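Local coordinates for hexokinase (Schistosoma mansoni, PDB 1BDG), which phosphorylates glucose and other hexoses to their 6-phosphates at the expense of ATP, the entry step of glycolysis, at residues 27-32 and 257-262; 57-62 and 242-247; 80-85 and 120-125; 155-160 and 167-172. One frame throughout, in Å; residues are numbered along the deposited sequence.

Overall arrangement
From the N terminus, contact 1 opens on helix 23-41 and contact 2 soon after, in the loop that follows edge strand 54-55. The chain then builds the small subdomain, where contacts 3 and 4 close in series: contact 3 lays helix 112-129 on the sheet at strand 80-87, and contact 4 folds the loop at 167-172 back onto strand 154-157. Contact 2 closes only at strand 243-247, tying that early loop to the large-subdomain sheet, and contact 1 at 257-262, joining helix 23-41 to the loop before helix 265-272. Each encloses all that opened after it and none cross. Contacts 1 and 3, centres about 41 Å apart, lie on opposite sides of the chain's centre.

Contact 1: 27-32 and 257-262; sequences EEICDR and GELDCW
E28 reaches W262 through its aliphatic part: CG lies 3.5 Å from W262 CH2 at the outer end of the indole. The glutamate leaves the backbone with CG anti to N (chi1 -174°) and then bends at the next bond. The bend brings the carboxylate toward R32, one turn later, where OE2 makes a long salt bridge to NE.

I29 comes next, from over the indole. Its CD1 sits above the five-membered ring, 3.9 Å from the ring centroid and 11° off the normal, a CH-pi contact; the opposite face is backed by C261 CB of its own segment. The CG1 branch of I29 also meets L259 CD2 at 3.7 Å, the two side chains crossing nearly at right angles.

R32 passes the rim of the same indole. Its NE lies near the ring plane, 3.5 Å from W262 CH2, with the guanidinium turned 77° from the ring, so the groups do not stack. NH1 ends 3.5 Å from E258 O without forming a hydrogen bond.

W262 NE1 makes a weak hydrogen bond to D25, and F253 packs beside R32 and L259. Helix 23-41 lies between the loop 257-262, which leads to helix 265-272, and helix 357-389, which C30 touches on the other side.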
loop_
_atom_site.group_PDB
_atom_site.type_symbol
_atom_site.label_atom_id
_atom_site.label_comp_id
_atom_site.label_asym_id
_atom_site.label_seq_id
_atom_site.Cartn_x
_atom_site.Cartn_y
_atom_site.Cartn_z
ATOM N N GLU A 27 -9.390 -3.291 18.864
ATOM C CA GLU A 27 -8.517 -2.944 19.992
ATOM C C GLU A 27 -7.427 -4.031 20.077
ATOM O O GLU A 27 -6.244 -3.735 20.187
ATOM C CB GLU A 27 -9.317 -2.868 21.310
ATOM C CG GLU A 27 -10.409 -1.776 21.326
ATOM C CD GLU A 27 -11.285 -1.742 22.603
ATOM O OE1 GLU A 27 -11.528 -2.804 23.225
ATOM O OE2 GLU A 27 -11.779 -0.650 22.963
ATOM N N GLU A 28 -7.834 -5.283 19.908
ATOM C CA GLU A 28 -6.929 -6.418 19.954
ATOM C C GLU A 28 -5.963 -6.505 18.775
ATOM O O GLU A 28 -4.770 -6.705 18.983
ATOM C CB GLU A 28 -7.719 -7.702 20.010
ATOM C CG GLU A 28 -6.859 -8.910 20.209
ATOM C CD GLU A 28 -7.112 -9.508 21.550
ATOM O OE1 GLU A 28 -8.324 -9.577 21.909
ATOM O OE2 GLU A 28 -6.115 -9.871 22.244
ATOM N N ILE A 29 -6.465 -6.437 17.542
ATOM C CA ILE A 29 -5.563 -6.492 16.380
ATOM C C ILE A 29 -4.464 -5.461 16.665
ATOM O O ILE A 29 -3.283 -5.798 16.738
ATOM C CB ILE A 29 -6.285 -6.150 15.046
ATOM C CG1 ILE A 29 -7.150 -7.323 14.594
ATOM C CG2 ILE A 29 -5.289 -5.774 13.966
ATOM C CD1 ILE A 29 -8.573 -7.266 15.089
ATOM N N CYS A 30 -4.890 -4.233 16.947
ATOM C CA CYS A 30 -3.982 -3.145 17.285
ATOM C C CYS A 30 -3.025 -3.539 18.403
ATOM O O CYS A 30 -1.818 -3.355 18.275
ATOM C CB CYS A 30 -4.788 -1.920 17.699
ATOM S SG CYS A 30 -3.867 -0.679 18.568
ATOM N N ASP A 31 -3.560 -4.139 19.460
ATOM C CA ASP A 31 -2.777 -4.580 20.617
ATOM C C ASP A 31 -1.704 -5.584 20.241
ATOM O O ASP A 31 -0.571 -5.477 20.689
ATOM C CB ASP A 31 -3.695 -5.220 21.645
ATOM C CG ASP A 31 -3.405 -4.762 23.036
ATOM O OD1 ASP A 31 -3.445 -3.533 23.251
ATOM O OD2 ASP A 31 -3.150 -5.618 23.908
ATOM N N ARG A 32 -2.091 -6.594 19.465
ATOM C CA ARG A 32 -1.176 -7.627 18.977
ATOM C C ARG A 32 -0.162 -6.988 18.012
ATOM O O ARG A 32 1.033 -7.274 18.071
ATOM C CB ARG A 32 -1.966 -8.735 18.244
ATOM C CG ARG A 32 -2.628 -9.745 19.158
ATOM C CD ARG A 32 -3.673 -10.583 18.452
ATOM N NE ARG A 32 -4.322 -11.509 19.378
ATOM C CZ ARG A 32 -4.060 -12.818 19.457
ATOM N NH1 ARG A 32 -3.168 -13.381 18.643
ATOM N NH2 ARG A 32 -4.619 -13.557 20.420
ATOM N N GLY A 257 0.549 -16.116 12.581
ATOM C CA GLY A 257 -0.701 -16.534 13.191
ATOM C C GLY A 257 -1.410 -15.541 14.073
ATOM O O GLY A 257 -2.371 -15.910 14.757
ATOM N N GLU A 258 -1.007 -14.271 13.998
ATOM C CA GLU A 258 -1.602 -13.205 14.820
ATOM C C GLU A 258 -3.037 -12.800 14.463
ATOM O O GLU A 258 -3.784 -12.325 15.313
ATOM C CB GLU A 258 -0.709 -11.955 14.841
ATOM C CG GLU A 258 0.741 -12.166 15.260
ATOM C CD GLU A 258 1.669 -12.326 14.078
ATOM O OE1 GLU A 258 1.249 -12.916 13.078
ATOM O OE2 GLU A 258 2.825 -11.868 14.126
ATOM N N LEU A 259 -3.441 -12.984 13.219
ATOM C CA LEU A 259 -4.799 -12.612 12.839
ATOM C C LEU A 259 -5.673 -13.837 12.567
ATOM O O LEU A 259 -6.746 -13.721 11.955
ATOM C CB LEU A 259 -4.775 -11.703 11.612
ATOM C CG LEU A 259 -4.040 -10.381 11.790
ATOM C CD1 LEU A 259 -3.924 -9.664 10.456
ATOM C CD2 LEU A 259 -4.758 -9.530 12.827
ATOM N N ASP A 260 -5.253 -14.982 13.104
ATOM C CA ASP A 260 -5.946 -16.259 12.910
ATOM C C ASP A 260 -7.365 -16.392 13.415
ATOM O O ASP A 260 -8.047 -17.346 13.069
ATOM C CB ASP A 260 -5.110 -17.415 13.463
ATOM C CG ASP A 260 -4.101 -17.936 12.458
ATOM O OD1 ASP A 260 -4.195 -17.562 11.257
ATOM O OD2 ASP A 260 -3.225 -18.730 12.869
ATOM N N CYS A 261 -7.807 -15.475 14.258
ATOM C CA CYS A 261 -9.162 -15.552 14.772
ATOM C C CYS A 261 -10.101 -14.709 13.930
ATOM O O CYS A 261 -11.311 -14.947 13.886
ATOM C CB CYS A 261 -9.194 -15.026 16.195
ATOM S SG CYS A 261 -8.224 -15.991 17.291
ATOM N N TRP A 262 -9.521 -13.729 13.253
ATOM C CA TRP A 262 -10.269 -12.788 12.453
ATOM C C TRP A 262 -10.268 -13.062 10.956
ATOM O O TRP A 262 -11.037 -12.462 10.213
ATOM C CB TRP A 262 -9.765 -11.391 12.784
ATOM C CG TRP A 262 -9.841 -11.136 14.273
ATOM C CD1 TRP A 262 -10.954 -10.851 14.986
ATOM C CD2 TRP A 262 -8.761 -11.162 15.212
ATOM N NE1 TRP A 262 -10.648 -10.689 16.306
ATOM C CE2 TRP A 262 -9.306 -10.878 16.478
ATOM C CE3 TRP A 262 -7.385 -11.404 15.114
ATOM C CZ2 TRP A 262 -8.532 -10.831 17.632
ATOM C CZ3 TRP A 262 -6.614 -11.359 16.264
ATOM C CH2 TRP A 262 -7.197 -11.074 17.508
#

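Contact 2: 57-62 and 242-247; sequences YVTKTP and PEVVIN
The carbonyl oxygen V58 O receives the backbone N-H of V245, with V245 N at 2.8 Å and an N-H...O angle of 160°. A CA-H...O contact joins it there, V244 CA lying 3.5 Å from V58 O.

Beside this bond the two valine side chains of V58 and V245 run alongside each other in a common direction, V58 CG1 being 4.1 Å from V245 CG2. V244 CG2 comes within 3.5 Å of Y57 N. Farther along, a water donates to E243 OE1 at 2.6 Å and more weakly to T59 O at 3.3 Å, bridging the segments; the other carboxylate oxygen, OE2, is salt-bridged to R391.

Helices 197-206 and 435-444 both pack on V58, and V199 of the former meets V245 as well. On its other edge, strand 243-247 bonds to strand 222-229. Backbone bonds from V245 to S56 and from N247 to F54 make the short strand 54-55 its antiparallel partner, and the bond to V58 carries the pairing of V245 two residues past S56. This is one margin of the mixed sheet in the large subdomain, where antiparallel strands precede parallel ones, as in the actin-like ATPase fold to which hexokinases belong.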
loop_
_atom_site.group_PDB
_atom_site.type_symbol
_atom_site.label_atom_id
_atom_site.label_comp_id
_atom_site.label_asym_id
_atom_site.label_seq_id
_atom_site.Cartn_x
_atom_site.Cartn_y
_atom_site.Cartn_z
ATOM N N TYR A 57 17.127 4.490 7.284
ATOM C CA TYR A 57 18.317 5.326 7.378
ATOM C C TYR A 57 18.081 6.791 6.994
ATOM O O TYR A 57 19.021 7.539 6.741
ATOM C CB TYR A 57 19.495 4.715 6.621
ATOM C CG TYR A 57 20.217 3.653 7.404
ATOM C CD1 TYR A 57 19.822 2.331 7.344
ATOM C CD2 TYR A 57 21.280 3.982 8.225
ATOM C CE1 TYR A 57 20.464 1.358 8.082
ATOM C CE2 TYR A 57 21.927 3.020 8.974
ATOM C CZ TYR A 57 21.517 1.702 8.902
ATOM O OH TYR A 57 22.157 0.734 9.650
ATOM N N VAL A 58 16.813 7.173 6.886
ATOM C CA VAL A 58 16.466 8.560 6.630
ATOM C C VAL A 58 16.276 9.026 8.062
ATOM O O VAL A 58 15.316 8.629 8.725
ATOM C CB VAL A 58 15.120 8.741 5.918
ATOM C CG1 VAL A 58 14.758 10.212 5.888
ATOM C CG2 VAL A 58 15.195 8.229 4.512
ATOM N N THR A 59 17.247 9.758 8.580
ATOM C CA THR A 59 17.149 10.235 9.943
ATOM C C THR A 59 16.447 11.598 10.068
ATOM O O THR A 59 15.497 11.736 10.841
ATOM C CB THR A 59 18.525 10.210 10.609
ATOM O OG1 THR A 59 19.468 10.914 9.791
ATOM C CG2 THR A 59 18.996 8.772 10.753
ATOM N N LYS A 60 16.826 12.559 9.231
ATOM C CA LYS A 60 16.229 13.896 9.272
ATOM C C LYS A 60 15.372 14.219 8.029
ATOM O O LYS A 60 15.881 14.228 6.902
ATOM C CB LYS A 60 17.326 14.955 9.446
ATOM N N THR A 61 14.092 14.538 8.248
ATOM C CA THR A 61 13.174 14.868 7.154
ATOM C C THR A 61 13.467 16.212 6.487
ATOM O O THR A 61 13.770 17.204 7.152
ATOM C CB THR A 61 11.706 14.884 7.623
ATOM O OG1 THR A 61 11.605 15.670 8.814
ATOM C CG2 THR A 61 11.196 13.455 7.880
ATOM N N PRO A 62 13.324 16.264 5.155
ATOM C CA PRO A 62 13.567 17.475 4.377
ATOM C C PRO A 62 12.857 18.712 4.909
ATOM O O PRO A 62 11.637 18.731 5.102
ATOM C CB PRO A 62 13.093 17.068 2.984
ATOM C CG PRO A 62 13.527 15.615 2.928
ATOM C CD PRO A 62 13.009 15.129 4.264
ATOM N N PRO A 242 19.209 11.365 16.782
ATOM C CA PRO A 242 18.121 10.880 17.609
ATOM C C PRO A 242 17.096 9.983 16.973
ATOM O O PRO A 242 16.604 9.061 17.639
ATOM C CB PRO A 242 17.492 12.172 18.104
ATOM C CG PRO A 242 17.654 13.067 16.934
ATOM C CD PRO A 242 19.074 12.809 16.546
ATOM N N GLU A 243 16.765 10.235 15.703
ATOM C CA GLU A 243 15.711 9.461 15.027
ATOM C C GLU A 243 16.003 8.872 13.644
ATOM O O GLU A 243 16.999 9.208 12.981
ATOM C CB GLU A 243 14.455 10.330 14.916
ATOM C CG GLU A 243 14.107 11.111 16.171
ATOM C CD GLU A 243 12.860 11.942 16.008
ATOM O OE1 GLU A 243 12.846 12.806 15.113
ATOM O OE2 GLU A 243 11.899 11.728 16.777
ATOM N N VAL A 244 15.075 8.017 13.215
ATOM C CA VAL A 244 15.122 7.335 11.919
ATOM C C VAL A 244 13.703 6.960 11.478
ATOM O O VAL A 244 12.854 6.596 12.296
ATOM C CB VAL A 244 15.968 6.044 11.967
ATOM C CG1 VAL A 244 15.245 4.958 12.772
ATOM C CG2 VAL A 244 16.283 5.563 10.557
ATOM N N VAL A 245 13.435 7.105 10.192
ATOM C CA VAL A 245 12.129 6.763 9.684
ATOM C C VAL A 245 12.127 5.258 9.562
ATOM O O VAL A 245 13.020 4.692 8.942
ATOM C CB VAL A 245 11.842 7.444 8.313
ATOM C CG1 VAL A 245 10.488 7.012 7.774
ATOM C CG2 VAL A 245 11.854 8.957 8.469
ATOM N N ILE A 246 11.187 4.607 10.236
ATOM C CA ILE A 246 11.076 3.157 10.189
ATOM C C ILE A 246 10.054 2.715 9.154
ATOM O O ILE A 246 8.971 3.282 9.079
ATOM C CB ILE A 246 10.648 2.581 11.563
ATOM C CG1 ILE A 246 11.808 2.646 12.560
ATOM C CG2 ILE A 246 10.203 1.131 11.420
ATOM C CD1 ILE A 246 12.848 1.581 12.362
ATOM N N ASN A 247 10.415 1.730 8.343
ATOM C CA ASN A 247 9.505 1.174 7.349
ATOM C C ASN A 247 8.962 -0.094 8.019
ATOM O O ASN A 247 9.622 -1.143 8.063
ATOM C CB ASN A 247 10.253 0.841 6.061
ATOM C CG ASN A 247 9.381 0.139 5.038
ATOM O OD1 ASN A 247 8.161 0.100 5.149
ATOM N ND2 ASN A 247 10.012 -0.412 4.026
HETATM O O HOH W 1 13.617 13.638 12.800
#

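Contact 3: 80-85 and 120-125; sequences YRVLSV and AETLAD
V82 divides its two methyls between neighbouring residues of the helix: CG2 touches T122 CG2 at 3.6 Å, and CG1 lies 3.9 Å from L123 CD1. A chi1 of 168° sets CG1 opposite the backbone nitrogen and leaves CG2 beside it, which spreads the branches over both partners. V82 and T122 overlap in passing, their side chains running in contrary senses, while V82 and L123 are nearly perpendicular. Y80 also turns an edge of its ring to T122, although the detail of that approach is doubtful. All four side chains are buried, and the contact between the segments is made without polar bonds.

The strand and helix axes approach to 9.3 Å, with their N-to-C directions 43° apart. Helix 112-129 here covers a face of the mixed five-stranded sheet of the small subdomain, in the crossover from strand 95-101 to strand 137-143, a topology expected of the actin-like ATPase fold. V82, at the point of closest CA approach to L123, and Y80 both direct their side chains to the helix, whereas L83 points away.

The same interface continues beyond the two segments: L73 of the adjacent strand touches Y80 and V82, and F126, one turn on from T122, packs on V82 and S84. At D125, OD2 forms a salt bridge with R99 and a hydrogen bond with Y101 OH, fastening the helix to strand 95-101.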
loop_
_atom_site.group_PDB
_atom_site.type_symbol
_atom_site.label_atom_id
_atom_site.label_comp_id
_atom_site.label_asym_id
_atom_site.label_seq_id
_atom_site.Cartn_x
_atom_site.Cartn_y
_atom_site.Cartn_z
ATOM N N TYR A 80 3.648 3.247 -12.682
ATOM C CA TYR A 80 5.036 3.646 -12.816
ATOM C C TYR A 80 5.255 5.109 -13.207
ATOM O O TYR A 80 5.092 5.482 -14.374
ATOM C CB TYR A 80 5.700 2.707 -13.833
ATOM C CG TYR A 80 7.127 3.025 -14.153
ATOM C CD1 TYR A 80 8.101 2.972 -13.185
ATOM C CD2 TYR A 80 7.488 3.435 -15.426
ATOM C CE1 TYR A 80 9.403 3.335 -13.467
ATOM C CE2 TYR A 80 8.787 3.793 -15.725
ATOM C CZ TYR A 80 9.742 3.745 -14.740
ATOM O OH TYR A 80 11.041 4.120 -15.028
ATOM N N ARG A 81 5.633 5.938 -12.240
ATOM C CA ARG A 81 5.890 7.347 -12.527
ATOM C C ARG A 81 7.367 7.684 -12.656
ATOM O O ARG A 81 8.195 7.256 -11.846
ATOM C CB ARG A 81 5.269 8.283 -11.490
ATOM C CG ARG A 81 3.786 8.572 -11.682
ATOM C CD ARG A 81 3.431 9.968 -11.144
ATOM N NE ARG A 81 4.016 10.225 -9.825
ATOM C CZ ARG A 81 3.850 11.349 -9.125
ATOM N NH1 ARG A 81 3.117 12.339 -9.622
ATOM N NH2 ARG A 81 4.378 11.463 -7.899
ATOM N N VAL A 82 7.677 8.462 -13.685
ATOM C CA VAL A 82 9.023 8.916 -13.964
ATOM C C VAL A 82 8.953 10.421 -13.827
ATOM O O VAL A 82 8.298 11.077 -14.620
ATOM C CB VAL A 82 9.449 8.541 -15.374
ATOM C CG1 VAL A 82 10.723 9.288 -15.739
ATOM C CG2 VAL A 82 9.693 7.027 -15.445
ATOM N N LEU A 83 9.612 10.956 -12.808
ATOM C CA LEU A 83 9.559 12.385 -12.536
ATOM C C LEU A 83 10.883 13.125 -12.669
ATOM O O LEU A 83 11.910 12.539 -13.020
ATOM C CB LEU A 83 8.955 12.634 -11.151
ATOM C CG LEU A 83 7.657 11.900 -10.787
ATOM C CD1 LEU A 83 7.973 10.441 -10.509
ATOM C CD2 LEU A 83 7.002 12.521 -9.564
ATOM N N SER A 84 10.821 14.432 -12.447
ATOM C CA SER A 84 11.974 15.320 -12.538
ATOM C C SER A 84 11.642 16.455 -11.615
ATOM O O SER A 84 10.641 17.143 -11.814
ATOM C CB SER A 84 12.137 15.868 -13.951
ATOM O OG SER A 84 13.277 16.699 -14.005
ATOM N N VAL A 85 12.478 16.666 -10.614
ATOM C CA VAL A 85 12.206 17.692 -9.638
ATOM C C VAL A 85 13.323 18.721 -9.538
ATOM O O VAL A 85 14.511 18.408 -9.724
ATOM C CB VAL A 85 11.955 17.066 -8.232
ATOM C CG1 VAL A 85 11.237 18.080 -7.344
ATOM C CG2 VAL A 85 11.137 15.750 -8.339
ATOM N N ALA A 120 15.151 1.702 -17.213
ATOM C CA ALA A 120 16.078 2.613 -17.878
ATOM C C ALA A 120 15.577 2.989 -19.294
ATOM O O ALA A 120 15.516 4.178 -19.623
ATOM C CB ALA A 120 17.462 2.004 -17.939
ATOM N N GLU A 121 15.190 1.991 -20.101
ATOM C CA GLU A 121 14.682 2.200 -21.468
ATOM C C GLU A 121 13.721 3.398 -21.429
ATOM O O GLU A 121 13.911 4.387 -22.132
ATOM C CB GLU A 121 13.922 0.939 -21.933
ATOM C CG GLU A 121 13.634 0.796 -23.456
ATOM C CD GLU A 121 12.363 1.526 -23.963
ATOM O OE1 GLU A 121 12.480 2.734 -24.308
ATOM O OE2 GLU A 121 11.270 0.881 -24.061
ATOM N N THR A 122 12.757 3.310 -20.513
ATOM C CA THR A 122 11.728 4.321 -20.282
ATOM C C THR A 122 12.252 5.703 -19.867
ATOM O O THR A 122 11.995 6.698 -20.553
ATOM C CB THR A 122 10.732 3.800 -19.241
ATOM O OG1 THR A 122 9.612 3.195 -19.903
ATOM C CG2 THR A 122 10.270 4.905 -18.327
ATOM N N LEU A 123 12.954 5.777 -18.736
ATOM C CA LEU A 123 13.522 7.047 -18.254
ATOM C C LEU A 123 14.270 7.797 -19.363
ATOM O O LEU A 123 14.175 9.026 -19.461
ATOM C CB LEU A 123 14.487 6.782 -17.090
ATOM C CG LEU A 123 15.426 7.902 -16.638
ATOM C CD1 LEU A 123 14.623 9.064 -16.072
ATOM C CD2 LEU A 123 16.401 7.366 -15.604
ATOM N N ALA A 124 14.987 7.049 -20.201
ATOM C CA ALA A 124 15.755 7.642 -21.293
ATOM C C ALA A 124 14.848 8.449 -22.213
ATOM O O ALA A 124 15.158 9.606 -22.556
ATOM C CB ALA A 124 16.477 6.567 -22.083
ATOM N N ASP A 125 13.717 7.843 -22.581
ATOM C CA ASP A 125 12.732 8.488 -23.457
ATOM C C ASP A 125 12.403 9.868 -22.879
ATOM O O ASP A 125 12.576 10.885 -23.533
ATOM C CB ASP A 125 11.474 7.619 -23.543
ATOM C CG ASP A 125 10.493 8.099 -24.592
ATOM O OD1 ASP A 125 10.750 7.887 -25.805
ATOM O OD2 ASP A 125 9.460 8.687 -24.194
#

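Contact 4: 155-160 and 167-172; sequences ATLVRW and DGVEGH
L157 bonds through both backbone polar atoms to the returning chain, its N donating to H172 O at 3.2 Å and its O accepting from G171 N at 3.1 Å. The returning chain is a type II beta turn, V169 to H172, closed by H172 N to V169 O, with G171 in the third position, where a positive phi is expected. The loop doubles back here between strand 154-157 and helix 174-183 of the small subdomain.

The side chain of L157, whose chi1 of -177° swings CG away from its own N, points toward the turn and lies against V169 and E170. CD2 touches V169 CG1 and E170 CG, each at 3.5 Å, and sits over the centre of one face of the W160 ring, 3.8 Å above the plane. V169 also meets W160 directly, CG1 lying 3.5 Å from CZ2 where the two side chains cross at about a right angle. Other aromatics complete this cluster: F164 stacks on W160 and F145 meets it edge-to-face, while W160 NE1 is bonded to A166 O.

R159 turns away from the loop; its NH2 makes a salt bridge to E255 and a hydrogen bond to Q280, both in the large subdomain, the latter a residue of the glucose pocket. T161 and K162, which bind the sugar, follow W160 directly.

E170, extended beyond CG, slants across W160. Its OE2 accepts the backbone N-H of W160, N to OE2 3.1 Å with an angle of 156° at the hydrogen, the nitrogen standing 43° out of the carboxylate plane.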
loop_
_atom_site.group_PDB
_atom_site.type_symbol
_atom_site.label_atom_id
_atom_site.label_comp_id
_atom_site.label_asym_id
_atom_site.label_seq_id
_atom_site.Cartn_x
_atom_site.Cartn_y
_atom_site.Cartn_z
ATOM N N ALA A 155 20.305 -0.717 -1.047
ATOM C CA ALA A 155 19.065 -1.323 -0.572
ATOM C C ALA A 155 18.959 -2.731 -1.117
ATOM O O ALA A 155 19.220 -2.950 -2.299
ATOM C CB ALA A 155 17.892 -0.512 -1.018
ATOM N N THR A 156 18.592 -3.687 -0.266
ATOM C CA THR A 156 18.472 -5.078 -0.692
ATOM C C THR A 156 17.016 -5.570 -0.612
ATOM O O THR A 156 16.354 -5.405 0.407
ATOM C CB THR A 156 19.428 -6.002 0.135
ATOM O OG1 THR A 156 20.792 -5.580 -0.052
ATOM C CG2 THR A 156 19.324 -7.452 -0.319
ATOM N N LEU A 157 16.504 -6.117 -1.709
ATOM C CA LEU A 157 15.145 -6.629 -1.738
ATOM C C LEU A 157 15.095 -7.815 -0.786
ATOM O O LEU A 157 16.021 -8.630 -0.765
ATOM C CB LEU A 157 14.757 -7.088 -3.155
ATOM C CG LEU A 157 13.310 -7.599 -3.336
ATOM C CD1 LEU A 157 12.293 -6.474 -3.102
ATOM C CD2 LEU A 157 13.100 -8.177 -4.719
ATOM N N VAL A 158 14.072 -7.857 0.060
ATOM C CA VAL A 158 13.889 -8.966 0.981
ATOM C C VAL A 158 12.958 -9.942 0.265
ATOM O O VAL A 158 13.209 -11.151 0.227
ATOM C CB VAL A 158 13.252 -8.521 2.292
ATOM C CG1 VAL A 158 13.051 -9.712 3.202
ATOM C CG2 VAL A 158 14.128 -7.502 2.969
ATOM N N ARG A 159 11.894 -9.416 -0.330
ATOM C CA ARG A 159 10.965 -10.255 -1.062
ATOM C C ARG A 159 10.013 -9.421 -1.910
ATOM O O ARG A 159 9.853 -8.228 -1.677
ATOM C CB ARG A 159 10.186 -11.162 -0.103
ATOM C CG ARG A 159 9.285 -10.421 0.864
ATOM C CD ARG A 159 8.711 -11.372 1.899
ATOM N NE ARG A 159 7.591 -10.769 2.595
ATOM C CZ ARG A 159 6.932 -11.338 3.594
ATOM N NH1 ARG A 159 7.261 -12.538 4.041
ATOM N NH2 ARG A 159 5.933 -10.687 4.154
ATOM N N TRP A 160 9.457 -10.036 -2.949
ATOM C CA TRP A 160 8.531 -9.349 -3.828
ATOM C C TRP A 160 7.158 -9.507 -3.217
ATOM O O TRP A 160 6.780 -10.620 -2.807
ATOM C CB TRP A 160 8.484 -9.990 -5.224
ATOM C CG TRP A 160 9.543 -9.589 -6.236
ATOM C CD1 TRP A 160 10.385 -10.431 -6.877
ATOM C CD2 TRP A 160 9.787 -8.284 -6.793
ATOM N NE1 TRP A 160 11.130 -9.749 -7.800
ATOM C CE2 TRP A 160 10.782 -8.428 -7.773
ATOM C CE3 TRP A 160 9.254 -7.010 -6.560
ATOM C CZ2 TRP A 160 11.264 -7.347 -8.531
ATOM C CZ3 TRP A 160 9.735 -5.929 -7.319
ATOM C CH2 TRP A 160 10.725 -6.109 -8.287
ATOM N N ASP A 167 12.535 -12.774 -11.564
ATOM C CA ASP A 167 13.625 -13.541 -10.997
ATOM C C ASP A 167 14.904 -12.721 -11.083
ATOM O O ASP A 167 14.997 -11.778 -11.858
ATOM C CB ASP A 167 13.779 -14.879 -11.714
ATOM C CG ASP A 167 14.459 -14.748 -13.054
ATOM O OD1 ASP A 167 13.881 -14.080 -13.940
ATOM O OD2 ASP A 167 15.575 -15.303 -13.224
ATOM N N GLY A 168 15.868 -13.028 -10.231
ATOM C CA GLY A 168 17.120 -12.303 -10.273
ATOM C C GLY A 168 17.098 -10.974 -9.562
ATOM O O GLY A 168 18.042 -10.191 -9.686
ATOM N N VAL A 169 16.070 -10.734 -8.761
ATOM C CA VAL A 169 15.987 -9.473 -8.029
ATOM C C VAL A 169 16.101 -9.648 -6.515
ATOM O O VAL A 169 16.864 -8.935 -5.863
ATOM C CB VAL A 169 14.673 -8.722 -8.340
ATOM C CG1 VAL A 169 14.713 -7.331 -7.733
ATOM C CG2 VAL A 169 14.470 -8.635 -9.834
ATOM N N GLU A 170 15.377 -10.626 -5.965
ATOM C CA GLU A 170 15.362 -10.856 -4.520
ATOM C C GLU A 170 16.730 -11.244 -4.017
ATOM O O GLU A 170 17.398 -12.082 -4.619
ATOM C CB GLU A 170 14.358 -11.940 -4.140
ATOM C CG GLU A 170 12.902 -11.653 -4.435
ATOM C CD GLU A 170 11.992 -12.752 -3.899
ATOM O OE1 GLU A 170 12.512 -13.767 -3.380
ATOM O OE2 GLU A 170 10.754 -12.612 -3.975
ATOM N N GLY A 171 17.143 -10.634 -2.914
ATOM C CA GLY A 171 18.445 -10.932 -2.346
ATOM C C GLY A 171 19.547 -10.100 -2.953
ATOM O O GLY A 171 20.674 -10.130 -2.466
ATOM N N HIS A 172 19.211 -9.341 -3.995
ATOM C CA HIS A 172 20.173 -8.473 -4.680
ATOM C C HIS A 172 20.026 -7.010 -4.262
ATOM O O HIS A 172 18.988 -6.597 -3.707
ATOM C CB HIS A 172 19.981 -8.550 -6.200
ATOM C CG HIS A 172 20.278 -9.898 -6.779
ATOM N ND1 HIS A 172 19.288 -10.807 -7.099
ATOM C CD2 HIS A 172 21.452 -10.498 -7.089
ATOM C CE1 HIS A 172 19.839 -11.907 -7.579
ATOM N NE2 HIS A 172 21.151 -11.744 -7.585
#